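Long-range contacts in cyclic nucleotide-binding domain (CNMP-BD) protein (Geobacter metallireducens, PDB 3MDP), which probably binds a cyclic nucleotide in a double-stranded beta-helix domain and may act in DNA-binding transcription regulation: residues Lys32-Gly37 with Val105-Ile110; Ser45-Leu50 with Tyr93-Ser98; Leu50-Glu55 with Gly81-Val86; Val58-Ser63 with Ser97-Thr102. One frame throughout, in Å; residues are numbered along the deposited sequence.

Contact 1: residues Lys32-Gly37 with Val105-Ile110; sequences KSFPTG and VRVVDI. With EDO (1,2-ethanediol), chain C.
Lys32 and Asp109 meet diagonally across two antiparallel strands, their side chains crossing at a slant, and their salt bridge illustrates how residues that are not directly paired can add a side-chain tie to a backbone ladder. In one of two modelled conformers the lysine chain runs extended to CE and bends at its last torsion (chi4 69°), bringing NZ to 2.6 Å from Asp109 OD2, 37° out of the carboxylate plane. Glu30 makes a second salt bridge with NZ, and Asn49 donates to Asp109 OD1. An ethanediol, probably from the crystallisation liquor, places O2 2.9 Å from Asp109 O. The ladder joins strand 29-34 to strand 105-111 in one sheet of the double-stranded beta-helix, the cupin-like fold of cyclic nucleotide-binding domains. Lys32 with Val107 and Phe34 with Val105 are hydrogen-bonded pairs, each closed by two N-H...O bonds. On the face they share, the Phe34 ring turns its edge to the valines: CE1 lies 3.9 Å from Val107 CG2, and CD1 4.2 Å from Val105 CG1. On the reverse face Ser33 OG touches Arg106 CG, 3.4 Å away, while the guanidinium runs on to salt bridges with Glu55 and Glu31.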
loop_
_atom_site.group_PDB
_atom_site.type_symbol
_atom_site.label_atom_id
_atom_site.label_comp_id
_atom_site.label_asym_id
_atom_site.label_seq_id
_atom_site.Cartn_x
_atom_site.Cartn_y
_atom_site.Cartn_z
ATOM N N LYS A 32 5.998 -4.298 -23.150
ATOM C CA LYS A 32 5.900 -5.739 -23.392
ATOM C C LYS A 32 4.448 -6.104 -23.708
ATOM O O LYS A 32 3.528 -5.409 -23.271
ATOM C CB LYS A 32 6.361 -6.529 -22.166
ATOM C CG LYS A 32 7.871 -6.536 -21.945
ATOM C CD LYS A 32 8.286 -7.725 -21.105
ATOM C CE LYS A 32 9.810 -7.899 -21.097
ATOM N NZ LYS A 32 10.499 -6.825 -20.376
ATOM N N SER A 33 4.264 -7.167 -24.500
ATOM C CA SER A 33 2.936 -7.697 -24.814
ATOM C C SER A 33 2.824 -9.142 -24.312
ATOM O O SER A 33 3.817 -9.882 -24.298
ATOM C CB SER A 33 2.698 -7.663 -26.322
ATOM O OG SER A 33 2.395 -6.370 -26.798
ATOM N N PHE A 34 1.616 -9.523 -23.887
ATOM C CA PHE A 34 1.306 -10.900 -23.454
ATOM C C PHE A 34 -0.024 -11.319 -24.073
ATOM O O PHE A 34 -0.978 -10.535 -24.104
ATOM C CB PHE A 34 1.208 -11.030 -21.937
ATOM C CG PHE A 34 2.491 -10.730 -21.212
ATOM C CD1 PHE A 34 2.778 -9.427 -20.817
ATOM C CD2 PHE A 34 3.424 -11.735 -20.948
ATOM C CE1 PHE A 34 3.971 -9.121 -20.183
ATOM C CE2 PHE A 34 4.639 -11.450 -20.280
ATOM C CZ PHE A 34 4.905 -10.143 -19.897
ATOM N N PRO A 35 -0.092 -12.555 -24.570
ATOM C CA PRO A 35 -1.355 -13.011 -25.165
ATOM C C PRO A 35 -2.349 -13.457 -24.098
ATOM O O PRO A 35 -1.948 -13.822 -22.976
ATOM C CB PRO A 35 -0.924 -14.228 -25.990
ATOM C CG PRO A 35 0.256 -14.786 -25.257
ATOM C CD PRO A 35 0.964 -13.593 -24.620
ATOM N N THR A 36 -3.623 -13.470 -24.463
ATOM C CA THR A 36 -4.691 -14.011 -23.618
ATOM C C THR A 36 -4.343 -15.380 -23.079
ATOM O O THR A 36 -3.966 -16.300 -23.831
ATOM C CB THR A 36 -6.000 -14.143 -24.427
ATOM O OG1 THR A 36 -6.195 -12.928 -25.136
ATOM C CG2 THR A 36 -7.207 -14.397 -23.509
ATOM N N GLY A 37 -4.459 -15.507 -21.763
ATOM C CA GLY A 37 -4.248 -16.766 -21.084
ATOM C C GLY A 37 -2.829 -17.023 -20.636
ATOM O O GLY A 37 -2.579 -18.050 -19.998
ATOM N N VAL A 105 -2.739 -8.284 -23.852
ATOM C CA VAL A 105 -2.214 -7.330 -22.867
ATOM C C VAL A 105 -0.956 -6.623 -23.398
ATOM O O VAL A 105 -0.102 -7.258 -24.023
ATOM C CB VAL A 105 -1.923 -8.052 -21.544
ATOM C CG1 VAL A 105 -0.850 -7.319 -20.688
ATOM C CG2 VAL A 105 -3.215 -8.249 -20.748
ATOM N N ARG A 106 -0.889 -5.309 -23.181
ATOM C CA ARG A 106 0.368 -4.539 -23.248
ATOM C C ARG A 106 0.619 -3.863 -21.900
ATOM O O ARG A 106 -0.300 -3.305 -21.267
ATOM C CB ARG A 106 0.333 -3.450 -24.317
ATOM C CG ARG A 106 0.239 -3.950 -25.737
ATOM C CD ARG A 106 0.375 -2.808 -26.776
ATOM N NE ARG A 106 -0.758 -1.880 -26.689
ATOM C CZ ARG A 106 -0.711 -0.619 -26.247
ATOM N NH1 ARG A 106 0.423 -0.044 -25.867
ATOM N NH2 ARG A 106 -1.826 0.094 -26.215
ATOM N N VAL A 107 1.874 -3.896 -21.491
ATOM C CA VAL A 107 2.313 -3.305 -20.235
ATOM C C VAL A 107 3.598 -2.507 -20.446
ATOM O O VAL A 107 4.304 -2.693 -21.440
ATOM C CB VAL A 107 2.608 -4.368 -19.155
ATOM C CG1 VAL A 107 1.396 -5.252 -18.879
ATOM C CG2 VAL A 107 3.864 -5.278 -19.544
ATOM N N VAL A 108 3.835 -1.573 -19.526
ATOM C CA VAL A 108 5.144 -1.090 -19.225
ATOM C C VAL A 108 5.722 -2.007 -18.146
ATOM O O VAL A 108 5.156 -2.128 -17.041
ATOM C CB VAL A 108 5.151 0.346 -18.685
ATOM C CG1 VAL A 108 6.616 0.762 -18.513
ATOM C CG2 VAL A 108 4.438 1.293 -19.689
ATOM N N ASP A 109 6.827 -2.660 -18.490
ATOM C CA ASP A 109 7.547 -3.575 -17.594
ATOM C C ASP A 109 8.783 -2.853 -17.034
ATOM O O ASP A 109 9.703 -2.489 -17.765
ATOM C CB ASP A 109 7.931 -4.829 -18.397
ATOM C CG ASP A 109 8.670 -5.894 -17.582
ATOM O OD1 ASP A 109 8.821 -5.750 -16.368
ATOM O OD2 ASP A 109 9.135 -6.882 -18.206
ATOM N N ILE A 110 8.765 -2.633 -15.734
ATOM C CA ILE A 110 9.788 -1.881 -15.029
ATOM C C ILE A 110 10.653 -2.846 -14.216
ATOM O O ILE A 110 10.137 -3.744 -13.547
ATOM C CB ILE A 110 9.161 -0.808 -14.118
ATOM C CG1 ILE A 110 8.097 -0.035 -14.898
ATOM C CG2 ILE A 110 10.269 0.114 -13.556
ATOM C CD1 ILE A 110 7.223 0.867 -14.066
HETATM C C1 EDO C . 12.149 -5.424 -16.938
HETATM O O1 EDO C . 13.476 -5.763 -16.496
HETATM C C2 EDO C . 12.198 -4.691 -18.267
HETATM O O2 EDO C . 12.438 -3.322 -17.991
#

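Contact 2: residues Ser45-Leu50 with Tyr93-Ser98; sequences SKADNL and YHYTSS
Ser45-Lys46-Ala47 and Tyr93-His94-Tyr95 run past each other as two loops joined by a single backbone bridge centred on Lys46 and His94. Tyr95 N donates to Ser45 O at 2.9 Å, and Ala47 N donates to Tyr93 O at 2.8 Å, the latter donor standing 40° out of the carbonyl plane. Immediately after the bridge the chain reverses through an inverse gamma turn centred on Ala47, then enters strand 49-55.

Tyr95 contributes more to the contact than any other residue. With CG anti to its own carbonyl carbon (chi1 -64°), the ring runs along the turn, and Ala47 CA sits over one face, 3.7 Å from the centroid, in a CH-pi contact. The methyl of Ala47 touches the same ring at CE1. Beyond the ring, the phenol OH donates to Asn49 O at 2.7 Å, in the carbonyl plane and on a lone pair. A water donates both to this OH and to Asn49 OD1, linking the two side chains, while Asn49 ND2 is held by Asp109. At the outer end Lys46 folds across the His94 ring: its CA lies over one face and its CD makes an off-centre CH-pi contact, 4.1 Å from the centroid. His94 ND1 is turned back to Pro92 O.

Tyr95 also stacks on Phe41, and its neighbour Thr96 hydrogen-bonds a succinate, probably from the crystallisation liquor, that may mark the pocket. The in-plane phenol bond and the Ala47 contact together probably limit rotation of the Tyr95 ring, right beside this threonine of the succinate site.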
loop_
_atom_site.group_PDB
_atom_site.type_symbol
_atom_site.label_atom_id
_atom_site.label_comp_id
_atom_site.label_asym_id
_atom_site.label_seq_id
_atom_site.Cartn_x
_atom_site.Cartn_y
_atom_site.Cartn_z
ATOM N N SER A 45 7.352 -16.230 -6.752
ATOM C CA SER A 45 8.571 -15.873 -7.484
ATOM C C SER A 45 9.087 -14.554 -6.966
ATOM O O SER A 45 8.308 -13.700 -6.513
ATOM C CB SER A 45 8.341 -15.750 -9.003
ATOM O OG SER A 45 8.047 -16.996 -9.594
ATOM N N LYS A 46 10.402 -14.367 -7.084
ATOM C CA LYS A 46 11.030 -13.090 -6.775
ATOM C C LYS A 46 10.387 -12.001 -7.616
ATOM O O LYS A 46 10.258 -12.134 -8.833
ATOM C CB LYS A 46 12.540 -13.157 -7.031
ATOM C CG LYS A 46 13.346 -11.939 -6.612
ATOM C CD LYS A 46 13.314 -11.649 -5.102
ATOM C CE LYS A 46 14.531 -10.832 -4.697
ATOM N NZ LYS A 46 14.137 -9.723 -3.829
ATOM N N ALA A 47 9.973 -10.926 -6.968
ATOM C CA ALA A 47 9.247 -9.860 -7.641
ATOM C C ALA A 47 10.232 -8.904 -8.335
ATOM O O ALA A 47 10.601 -7.889 -7.783
ATOM C CB ALA A 47 8.336 -9.105 -6.653
ATOM N N ASP A 48 10.675 -9.270 -9.533
ATOM C CA ASP A 48 11.669 -8.488 -10.237
ATOM C C ASP A 48 11.084 -7.571 -11.322
ATOM O O ASP A 48 11.848 -6.894 -12.023
ATOM C CB ASP A 48 12.733 -9.430 -10.836
ATOM C CG ASP A 48 13.758 -9.886 -9.792
ATOM O OD1 ASP A 48 13.960 -9.182 -8.782
ATOM O OD2 ASP A 48 14.357 -10.941 -10.000
ATOM N N ASN A 49 9.750 -7.519 -11.432
ATOM C CA ASN A 49 9.058 -6.718 -12.455
ATOM C C ASN A 49 7.814 -6.029 -11.897
ATOM O O ASN A 49 6.922 -6.695 -11.350
ATOM C CB ASN A 49 8.643 -7.601 -13.627
ATOM C CG ASN A 49 9.830 -8.290 -14.287
ATOM O OD1 ASN A 49 10.288 -9.332 -13.824
ATOM N ND2 ASN A 49 10.350 -7.689 -15.355
ATOM N N LEU A 50 7.786 -4.695 -11.999
ATOM C CA LEU A 50 6.621 -3.903 -11.665
ATOM C C LEU A 50 5.987 -3.548 -13.021
ATOM O O LEU A 50 6.695 -3.177 -13.960
ATOM C CB LEU A 50 7.032 -2.663 -10.883
ATOM C CG LEU A 50 5.884 -1.726 -10.506
ATOM C CD1 LEU A 50 4.996 -2.399 -9.469
ATOM C CD2 LEU A 50 6.408 -0.391 -10.026
ATOM N N TYR A 93 9.414 -8.905 -1.107
ATOM C CA TYR A 93 9.717 -8.841 -2.555
ATOM C C TYR A 93 9.511 -10.162 -3.314
ATOM O O TYR A 93 10.273 -10.510 -4.243
ATOM C CB TYR A 93 11.141 -8.311 -2.783
ATOM C CG TYR A 93 11.528 -7.085 -2.001
ATOM C CD1 TYR A 93 10.825 -5.876 -2.154
ATOM C CD2 TYR A 93 12.649 -7.097 -1.179
ATOM C CE1 TYR A 93 11.201 -4.738 -1.449
ATOM C CE2 TYR A 93 13.029 -5.958 -0.466
ATOM C CZ TYR A 93 12.306 -4.784 -0.624
ATOM O OH TYR A 93 12.671 -3.670 0.053
ATOM N N HIS A 94 8.471 -10.894 -2.934
ATOM C CA HIS A 94 8.018 -12.073 -3.663
ATOM C C HIS A 94 6.545 -11.894 -3.989
ATOM O O HIS A 94 5.786 -11.350 -3.193
ATOM C CB HIS A 94 8.284 -13.369 -2.870
ATOM C CG HIS A 94 9.729 -13.755 -2.852
ATOM N ND1 HIS A 94 10.679 -13.035 -2.156
ATOM C CD2 HIS A 94 10.395 -14.765 -3.464
ATOM C CE1 HIS A 94 11.867 -13.586 -2.343
ATOM N NE2 HIS A 94 11.722 -14.635 -3.131
ATOM N N TYR A 95 6.146 -12.272 -5.196
ATOM C CA TYR A 95 4.753 -12.079 -5.601
ATOM C C TYR A 95 3.795 -12.851 -4.680
ATOM O O TYR A 95 4.009 -14.029 -4.362
ATOM C CB TYR A 95 4.560 -12.490 -7.061
ATOM C CG TYR A 95 5.322 -11.648 -8.083
ATOM C CD1 TYR A 95 5.097 -10.285 -8.197
ATOM C CD2 TYR A 95 6.230 -12.237 -8.979
ATOM C CE1 TYR A 95 5.753 -9.531 -9.130
ATOM C CE2 TYR A 95 6.899 -11.482 -9.925
ATOM C CZ TYR A 95 6.651 -10.137 -10.016
ATOM O OH TYR A 95 7.330 -9.379 -10.957
ATOM N N THR A 96 2.733 -12.175 -4.253
ATOM C CA THR A 96 1.767 -12.751 -3.318
ATOM C C THR A 96 0.600 -13.374 -4.079
ATOM O O THR A 96 -0.276 -14.030 -3.498
ATOM C CB THR A 96 1.253 -11.682 -2.320
ATOM O OG1 THR A 96 0.717 -10.561 -3.049
ATOM C CG2 THR A 96 2.403 -11.213 -1.391
ATOM N N SER A 97 0.598 -13.181 -5.391
ATOM C CA SER A 97 -0.384 -13.814 -6.252
ATOM C C SER A 97 0.234 -13.998 -7.616
ATOM O O SER A 97 1.265 -13.407 -7.905
ATOM C CB SER A 97 -1.648 -12.939 -6.312
ATOM O OG SER A 97 -1.393 -11.717 -6.974
ATOM N N SER A 98 -0.381 -14.835 -8.447
ATOM C CA SER A 98 -0.015 -14.932 -9.834
ATOM C C SER A 98 -0.829 -13.916 -10.627
ATOM O O SER A 98 -1.835 -13.406 -10.129
ATOM C CB SER A 98 -0.245 -16.346 -10.363
ATOM O OG SER A 98 0.509 -17.293 -9.614
HETATM O O HOH W 1 8.023 -10.964 -13.266
#

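Contact 3: residues Leu50-Glu55 with Gly81-Val86; sequences LMLLLE and GAIFGV
Met51 and Phe84 exchange two backbone hydrogen bonds, each 2.9 Å between N and O, and so form the one hydrogen-bonded pair of a two-residue antiparallel ladder. Leu52 and Ile83 make the adjoining non-hydrogen-bonded pair. Beyond it the bonding continues out of regular register: Leu53 N donates to Ala82 O, and Gly81 N returns a 2.8 Å bond to Leu53 O, in the carbonyl plane. Both backbone polar atoms of Met51, of Leu53 and of Phe84 are thus satisfied across this contact. Leu50, Leu52 and Leu54, by contrast, bond to strand 105-111 on the other flank, the division expected of a central strand; there Leu54 and Glu55 both face Arg106 in a classic beta bulge.

Past the ladder, Gly85 adopts positive phi (75°) and turns the chain so that its N and that of Val86 both point to the succinate; the bond from Val86 is the firmer, that from Gly85 weak. Gly85 O accepts from Ser88 OG, and Ile83 O accepts from Arg140.

The apolar side chains close over this network. Met51, present as selenomethionine, lays CB over one face of the Phe84 ring, 3.9 Å from the centroid, and in one of its two modelled conformers the selenium follows obliquely at 4.5 Å from that centroid, a Met-aromatic contact. Leu53 CB meets the ring edge at CE1. On the reverse face Leu52 CD1 packs against Ile83 CG2, 4.0 Å away.

Helix 12-15 packs on that reverse face through Phe13 and Phe14. Helix 123-139 touches Ile83 and Val86, and Leu138 of the second subunit also reaches Val86.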
loop_
_atom_site.group_PDB
_atom_site.type_symbol
_atom_site.label_atom_id
_atom_site.label_comp_id
_atom_site.label_asym_id
_atom_site.label_seq_id
_atom_site.Cartn_x
_atom_site.Cartn_y
_atom_site.Cartn_z
ATOM N N LEU A 50 7.786 -4.695 -11.999
ATOM C CA LEU A 50 6.621 -3.903 -11.665
ATOM C C LEU A 50 5.987 -3.548 -13.021
ATOM O O LEU A 50 6.695 -3.177 -13.960
ATOM C CB LEU A 50 7.032 -2.663 -10.883
ATOM C CG LEU A 50 5.884 -1.726 -10.506
ATOM C CD1 LEU A 50 4.996 -2.399 -9.469
ATOM C CD2 LEU A 50 6.408 -0.391 -10.026
HETATM N N MSE A 51 4.684 -3.731 -13.141
HETATM C CA MSE A 51 4.022 -3.488 -14.422
HETATM C C MSE A 51 2.919 -2.451 -14.326
HETATM O O MSE A 51 2.259 -2.325 -13.296
HETATM C CB MSE A 51 3.494 -4.794 -15.010
HETATM C CG MSE A 51 4.620 -5.620 -15.549
HETATM SE SE MSE A 51 4.026 -7.399 -15.922
HETATM C CE MSE A 51 5.725 -8.194 -16.522
ATOM N N LEU A 52 2.788 -1.667 -15.386
ATOM C CA LEU A 52 1.667 -0.730 -15.589
ATOM C C LEU A 52 0.879 -1.307 -16.770
ATOM O O LEU A 52 1.449 -1.580 -17.822
ATOM C CB LEU A 52 2.155 0.686 -15.943
ATOM C CG LEU A 52 1.071 1.641 -16.482
ATOM C CD1 LEU A 52 0.172 2.102 -15.345
ATOM C CD2 LEU A 52 1.738 2.825 -17.210
ATOM N N LEU A 53 -0.399 -1.570 -16.561
ATOM C CA LEU A 53 -1.247 -2.108 -17.618
ATOM C C LEU A 53 -1.662 -1.002 -18.571
ATOM O O LEU A 53 -2.294 -0.032 -18.178
ATOM C CB LEU A 53 -2.457 -2.804 -17.012
ATOM C CG LEU A 53 -3.360 -3.574 -17.968
ATOM C CD1 LEU A 53 -2.594 -4.645 -18.776
ATOM C CD2 LEU A 53 -4.531 -4.155 -17.182
ATOM N N LEU A 54 -1.281 -1.145 -19.827
ATOM C CA LEU A 54 -1.629 -0.163 -20.859
ATOM C C LEU A 54 -2.886 -0.527 -21.622
ATOM O O LEU A 54 -3.665 0.355 -21.995
ATOM C CB LEU A 54 -0.491 0.001 -21.843
ATOM C CG LEU A 54 0.850 0.480 -21.287
ATOM C CD1 LEU A 54 1.906 0.402 -22.363
ATOM C CD2 LEU A 54 0.722 1.929 -20.730
ATOM N N GLU A 55 -3.073 -1.818 -21.862
ATOM C CA GLU A 55 -4.163 -2.307 -22.670
ATOM C C GLU A 55 -4.460 -3.741 -22.264
ATOM O O GLU A 55 -3.543 -4.495 -21.927
ATOM C CB GLU A 55 -3.780 -2.256 -24.157
ATOM C CG GLU A 55 -4.880 -2.721 -25.098
ATOM C CD GLU A 55 -4.361 -2.987 -26.495
ATOM O OE1 GLU A 55 -3.322 -2.390 -26.861
ATOM O OE2 GLU A 55 -4.981 -3.800 -27.213
ATOM N N GLY A 81 -4.231 1.429 -16.878
ATOM C CA GLY A 81 -3.924 2.594 -16.095
ATOM C C GLY A 81 -3.498 2.263 -14.687
ATOM O O GLY A 81 -2.988 3.152 -13.987
ATOM N N ALA A 82 -3.692 0.996 -14.287
ATOM C CA ALA A 82 -3.352 0.507 -12.953
ATOM C C ALA A 82 -2.074 -0.355 -12.961
ATOM O O ALA A 82 -1.749 -1.020 -13.956
ATOM C CB ALA A 82 -4.527 -0.285 -12.375
ATOM N N ILE A 83 -1.362 -0.336 -11.837
ATOM C CA ILE A 83 -0.163 -1.127 -11.657
ATOM C C ILE A 83 -0.418 -2.470 -10.992
ATOM O O ILE A 83 -1.382 -2.653 -10.199
ATOM C CB ILE A 83 0.972 -0.332 -10.894
ATOM C CG1 ILE A 83 0.600 -0.036 -9.443
ATOM C CG2 ILE A 83 1.302 0.996 -11.635
ATOM C CD1 ILE A 83 1.823 0.304 -8.576
ATOM N N PHE A 84 0.471 -3.408 -11.279
ATOM C CA PHE A 84 0.460 -4.726 -10.640
ATOM C C PHE A 84 1.886 -5.255 -10.580
ATOM O O PHE A 84 2.783 -4.658 -11.143
ATOM C CB PHE A 84 -0.558 -5.693 -11.321
ATOM C CG PHE A 84 -0.221 -6.053 -12.757
ATOM C CD1 PHE A 84 -0.476 -5.175 -13.788
ATOM C CD2 PHE A 84 0.332 -7.288 -13.065
ATOM C CE1 PHE A 84 -0.145 -5.505 -15.122
ATOM C CE2 PHE A 84 0.613 -7.639 -14.371
ATOM C CZ PHE A 84 0.368 -6.748 -15.408
ATOM N N GLY A 85 2.110 -6.323 -9.825
ATOM C CA GLY A 85 3.473 -6.683 -9.421
ATOM C C GLY A 85 4.030 -5.786 -8.326
ATOM O O GLY A 85 5.241 -5.580 -8.241
ATOM N N VAL A 86 3.153 -5.279 -7.462
ATOM C CA VAL A 86 3.524 -4.278 -6.452
ATOM C C VAL A 86 4.543 -4.788 -5.423
ATOM O O VAL A 86 5.298 -3.999 -4.843
ATOM C CB VAL A 86 2.284 -3.693 -5.703
ATOM C CG1 VAL A 86 1.410 -2.900 -6.663
ATOM C CG2 VAL A 86 1.462 -4.809 -4.987
#

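Contact 4: residues Val58-Ser63 with Ser97-Thr102; sequences VELFYS and SSARAT
Strands 58-61 and 98-101 run antiparallel, their axes 4.6 Å apart at closest approach, with Glu59-Arg100 and Phe61-Ser98 as hydrogen-bonded pairs and Val58-Ala101 and Leu60-Ala99 as non-hydrogen-bonded ones. The central side chain is Phe61, whose CG stands between its backbone N and carbonyl carbon (chi1 68°), a torsion that lays the ring back across the partner strand. Arg100 covers one face: its guanidinium stacks flat on the ring, planes 10° apart and centres 3.8 Å apart, in a cation-pi arrangement. Ser98 CB occupies the opposite face, 3.7 Å from the centroid. In one of two modelled conformers, Glu59 OE1 approaches the edge of the same guanidinium in a long salt bridge, 3.5 Å from Arg100 NH2, which probably helps to keep the group flat against the ring. The aliphatic part of Glu59 also meets Thr102, with CG 3.4 Å from CG2. A water joins Ser98 OG to Ser63 N, and Ser98 OG also accepts from Glu43 N.

Across the sheet the character is apolar, with Leu60 CD2 3.5 Å from Ala99 CB, and Val58 CG1 touching the same methyl. These are the two inner strands of the second sheet of the beta-helix, flanked by strand 74-78 beside 58-61 and by strand 39-41 beside 98-101. Phe84 of the first sheet packs against Val58 and Ala99, while His142 of the second subunit reaches Tyr62.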
loop_
_atom_site.group_PDB
_atom_site.type_symbol
_atom_site.label_atom_id
_atom_site.label_comp_id
_atom_site.label_asym_id
_atom_site.label_seq_id
_atom_site.Cartn_x
_atom_site.Cartn_y
_atom_site.Cartn_z
ATOM N N VAL A 58 -5.990 -8.041 -16.750
ATOM C CA VAL A 58 -5.194 -8.960 -15.958
ATOM C C VAL A 58 -5.980 -9.436 -14.750
ATOM O O VAL A 58 -6.705 -8.662 -14.105
ATOM C CB VAL A 58 -3.861 -8.326 -15.524
ATOM C CG1 VAL A 58 -3.239 -9.082 -14.325
ATOM C CG2 VAL A 58 -2.888 -8.279 -16.709
ATOM N N GLU A 59 -5.864 -10.728 -14.471
ATOM C CA GLU A 59 -6.403 -11.294 -13.243
ATOM C C GLU A 59 -5.273 -11.671 -12.291
ATOM O O GLU A 59 -4.286 -12.308 -12.688
ATOM C CB GLU A 59 -7.271 -12.511 -13.552
ATOM C CG GLU A 59 -8.696 -12.133 -13.933
ATOM C CD GLU A 59 -9.627 -13.321 -14.025
ATOM O OE1 GLU A 59 -9.193 -14.450 -13.693
ATOM O OE2 GLU A 59 -10.791 -13.121 -14.427
ATOM N N LEU A 60 -5.401 -11.258 -11.032
ATOM C CA LEU A 60 -4.473 -11.700 -10.023
ATOM C C LEU A 60 -5.184 -12.834 -9.336
ATOM O O LEU A 60 -6.354 -12.701 -8.952
ATOM C CB LEU A 60 -4.177 -10.557 -9.059
ATOM C CG LEU A 60 -3.596 -9.313 -9.721
ATOM C CD1 LEU A 60 -3.259 -8.298 -8.654
ATOM C CD2 LEU A 60 -2.339 -9.681 -10.616
ATOM N N PHE A 61 -4.488 -13.954 -9.175
ATOM C CA PHE A 61 -5.112 -15.166 -8.671
ATOM C C PHE A 61 -4.145 -16.068 -7.912
ATOM O O PHE A 61 -2.930 -15.886 -7.961
ATOM C CB PHE A 61 -5.704 -15.937 -9.853
ATOM C CG PHE A 61 -4.666 -16.509 -10.781
ATOM C CD1 PHE A 61 -4.038 -15.702 -11.730
ATOM C CD2 PHE A 61 -4.298 -17.842 -10.701
ATOM C CE1 PHE A 61 -3.062 -16.228 -12.578
ATOM C CE2 PHE A 61 -3.330 -18.371 -11.554
ATOM C CZ PHE A 61 -2.718 -17.572 -12.485
ATOM N N TYR A 62 -4.718 -17.042 -7.213
ATOM C CA TYR A 62 -3.979 -18.194 -6.659
ATOM C C TYR A 62 -4.179 -19.456 -7.512
ATOM O O TYR A 62 -5.311 -19.764 -7.921
ATOM C CB TYR A 62 -4.452 -18.516 -5.254
ATOM C CG TYR A 62 -4.486 -17.336 -4.312
ATOM C CD1 TYR A 62 -3.441 -16.422 -4.264
ATOM C CD2 TYR A 62 -5.551 -17.163 -3.433
ATOM C CE1 TYR A 62 -3.469 -15.356 -3.393
ATOM C CE2 TYR A 62 -5.587 -16.099 -2.544
ATOM C CZ TYR A 62 -4.545 -15.204 -2.529
ATOM O OH TYR A 62 -4.584 -14.161 -1.645
ATOM N N SER A 63 -3.089 -20.192 -7.753
ATOM C CA SER A 63 -3.158 -21.460 -8.481
ATOM C C SER A 63 -3.016 -22.649 -7.537
ATOM O O SER A 63 -3.819 -23.587 -7.577
ATOM C CB SER A 63 -2.072 -21.515 -9.545
ATOM O OG SER A 63 -2.362 -22.555 -10.465
ATOM N N SER A 97 0.598 -13.181 -5.391
ATOM C CA SER A 97 -0.384 -13.814 -6.252
ATOM C C SER A 97 0.234 -13.998 -7.616
ATOM O O SER A 97 1.265 -13.407 -7.905
ATOM C CB SER A 97 -1.648 -12.939 -6.312
ATOM O OG SER A 97 -1.393 -11.717 -6.974
ATOM N N SER A 98 -0.381 -14.835 -8.447
ATOM C CA SER A 98 -0.015 -14.932 -9.834
ATOM C C SER A 98 -0.829 -13.916 -10.627
ATOM O O SER A 98 -1.835 -13.406 -10.129
ATOM C CB SER A 98 -0.245 -16.346 -10.363
ATOM O OG SER A 98 0.509 -17.293 -9.614
ATOM N N ALA A 99 -0.362 -13.614 -11.846
ATOM C CA ALA A 99 -1.051 -12.731 -12.787
ATOM C C ALA A 99 -1.204 -13.385 -14.162
ATOM O O ALA A 99 -0.240 -13.932 -14.727
ATOM C CB ALA A 99 -0.325 -11.408 -12.922
ATOM N N ARG A 100 -2.415 -13.316 -14.708
ATOM C CA ARG A 100 -2.649 -13.808 -16.049
ATOM C C ARG A 100 -3.442 -12.818 -16.885
ATOM O O ARG A 100 -4.317 -12.078 -16.369
ATOM C CB ARG A 100 -3.329 -15.175 -16.023
ATOM C CG ARG A 100 -4.729 -15.209 -15.432
ATOM C CD ARG A 100 -5.286 -16.608 -15.445
ATOM N NE ARG A 100 -6.433 -16.672 -14.552
ATOM C CZ ARG A 100 -6.764 -17.716 -13.798
ATOM N NH1 ARG A 100 -6.066 -18.852 -13.832
ATOM N NH2 ARG A 100 -7.816 -17.619 -12.995
ATOM N N ALA A 101 -3.132 -12.824 -18.179
ATOM C CA ALA A 101 -3.812 -12.000 -19.157
ATOM C C ALA A 101 -5.204 -12.579 -19.436
ATOM O O ALA A 101 -5.350 -13.776 -19.703
ATOM C CB ALA A 101 -2.989 -11.913 -20.441
ATOM N N THR A 102 -6.233 -11.736 -19.375
ATOM C CA THR A 102 -7.596 -12.183 -19.718
ATOM C C THR A 102 -8.025 -11.679 -21.091
ATOM O O THR A 102 -9.078 -12.059 -21.585
ATOM C CB THR A 102 -8.602 -11.712 -18.670
ATOM O OG1 THR A 102 -8.571 -10.289 -18.620
ATOM C CG2 THR A 102 -8.221 -12.252 -17.310
HETATM O O HOH W 2 -0.750 -18.541 -7.465
#

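Two facing sheets and the loops that join them make up the double-stranded beta-helix, and the four contacts sample both. Contacts 1 and 3 are consecutive in one sheet, sewn together by Arg106 O, which probably accepts from Leu54 N (2.8 Å). Contact 4 belongs to the facing sheet, tied to contact 1 by a probable hydrogen bond from Gly37 N to Ala101 O (2.8 Å). Contact 2 bridges the sheets at the ligand end, sharing Leu50 with contact 3 and Ser97 and Ser98 with contact 4; Ile110 N, 2.8 Å from Leu50 O, probably bonds it to contact 1. There Gly85, Val86 and Thr96 bind succinate, with the Ser97 side chain about 3 Å from it, and Tyr95 CE1 lies 3.7 Å from Gly85 CA. Contact 1 is more remote, the Asp109 side chain about 9 Å from Gly85.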